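Side-chain contact in nisin immunity protein (Lactococcus lactis subsp. lactis, PDB 5XHB), which helps protect the nisin-producing bacterium against nisin supplied from outside the cell, as a lipoprotein of the cell membrane: residues 152-155 with 156-159. Numbering follows the deposited sequence.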
loop_
_atom_site.group_PDB
_atom_site.type_symbol
_atom_site.label_atom_id
_atom_site.label_comp_id
_atom_site.label_asym_id
_atom_site.label_seq_id
_atom_site.Cartn_x
_atom_site.Cartn_y
_atom_site.Cartn_z
ATOM N N GLY A 152 -2.022 4.727 -12.646
ATOM C CA GLY A 152 -2.091 3.285 -12.675
ATOM C C GLY A 152 -3.419 2.721 -12.211
ATOM O O GLY A 152 -4.477 3.256 -12.505
ATOM N N GLU A 153 -3.335 1.646 -11.441
ATOM C CA GLU A 153 -4.480 0.813 -11.074
ATOM C C GLU A 153 -5.568 1.554 -10.274
ATOM O O GLU A 153 -5.282 2.222 -9.287
ATOM C CB GLU A 153 -3.956 -0.397 -10.279
ATOM C CG GLU A 153 -4.985 -1.263 -9.579
ATOM C CD GLU A 153 -5.859 -2.052 -10.522
ATOM O OE1 GLU A 153 -5.560 -2.102 -11.727
ATOM O OE2 GLU A 153 -6.871 -2.630 -10.048
ATOM N N TYR A 154 -6.815 1.422 -10.720
ATOM C CA TYR A 154 -7.977 1.891 -9.945
ATOM C C TYR A 154 -8.025 1.256 -8.560
ATOM O O TYR A 154 -7.987 0.036 -8.439
ATOM C CB TYR A 154 -9.259 1.557 -10.698
ATOM C CG TYR A 154 -10.527 1.867 -9.930
ATOM C CD1 TYR A 154 -11.021 3.161 -9.867
ATOM C CD2 TYR A 154 -11.220 0.865 -9.266
ATOM C CE1 TYR A 154 -12.199 3.447 -9.169
ATOM C CE2 TYR A 154 -12.389 1.142 -8.559
ATOM C CZ TYR A 154 -12.872 2.437 -8.521
ATOM O OH TYR A 154 -14.034 2.716 -7.826
ATOM N N GLN A 155 -8.126 2.069 -7.515
ATOM C CA GLN A 155 -8.197 1.524 -6.162
ATOM C C GLN A 155 -9.568 1.696 -5.509
ATOM O O GLN A 155 -10.061 0.774 -4.862
ATOM C CB GLN A 155 -7.139 2.164 -5.263
ATOM C CG GLN A 155 -5.701 1.877 -5.709
ATOM C CD GLN A 155 -5.335 0.405 -5.596
ATOM O OE1 GLN A 155 -5.920 -0.334 -4.803
ATOM N NE2 GLN A 155 -4.352 -0.018 -6.373
ATOM N N ASP A 156 -10.176 2.867 -5.669
ATOM C CA ASP A 156 -11.463 3.136 -5.022
ATOM C C ASP A 156 -12.041 4.407 -5.600
ATOM O O ASP A 156 -11.392 5.100 -6.384
ATOM C CB ASP A 156 -11.294 3.270 -3.498
ATOM C CG ASP A 156 -12.605 3.078 -2.724
ATOM O OD1 ASP A 156 -13.656 2.734 -3.316
ATOM O OD2 ASP A 156 -12.567 3.266 -1.493
ATOM N N VAL A 157 -13.273 4.715 -5.226
ATOM C CA VAL A 157 -13.813 6.015 -5.560
ATOM C C VAL A 157 -14.342 6.622 -4.260
ATOM O O VAL A 157 -14.960 5.936 -3.437
ATOM C CB VAL A 157 -14.893 5.919 -6.650
ATOM C CG1 VAL A 157 -16.034 5.026 -6.210
ATOM C CG2 VAL A 157 -15.366 7.313 -7.093
ATOM N N LEU A 158 -14.029 7.893 -4.052
ATOM C CA LEU A 158 -14.499 8.609 -2.882
ATOM C C LEU A 158 -15.917 9.126 -3.140
ATOM O O LEU A 158 -16.838 8.832 -2.368
ATOM C CB LEU A 158 -13.542 9.756 -2.537
ATOM C CG LEU A 158 -12.181 9.292 -1.991
ATOM C CD1 LEU A 158 -11.163 10.437 -1.910
ATOM C CD2 LEU A 158 -12.368 8.677 -0.614
ATOM N N ALA A 159 -16.087 9.866 -4.238
ATOM C CA ALA A 159 -17.358 10.507 -4.567
ATOM C C ALA A 159 -17.874 11.308 -3.365
ATOM O O ALA A 159 -18.979 11.085 -2.862
ATOM C CB ALA A 159 -18.392 9.469 -5.032
#
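The ring of Y154 lies along the backbone of D156 and reaches as far as V157, a compact example of an aromatic side chain packing on its own strand. CG of Y154 stands anti to the backbone N (chi1 174°), which sends the ring forward along the chain. One ring face then looks onto the main chain, with D156 N 3.9 Å above the plane and over the ring centre. Farther out, Y154 CE1 comes within 3.3 Å of D156 O. At the tip, Y154 OH meets V157 CG1 at 3.5 Å; it is also near V157 N, but the angle there is too poor for a hydrogen bond. The ring packs where the strand carries a classic beta bulge: Q155 and D156 both face I199 of the neighbouring antiparallel strand 191-202, while strand 151-165 is an outermost strand of its sheet within the chain, in the Spa1 C-terminal family region. The strand turns here, the short axes of 152-155 and 156-159 making an angle of 58°. Q155, bent at chi2, has its amide leading away from D156, and its NE2 is hydrogen-bonded to S201 OG. The carboxylate of D156 stays local: OD1 accepts a weak hydrogen bond from V157 N at 2.8 Å, bent to an N-H...O angle of 140°.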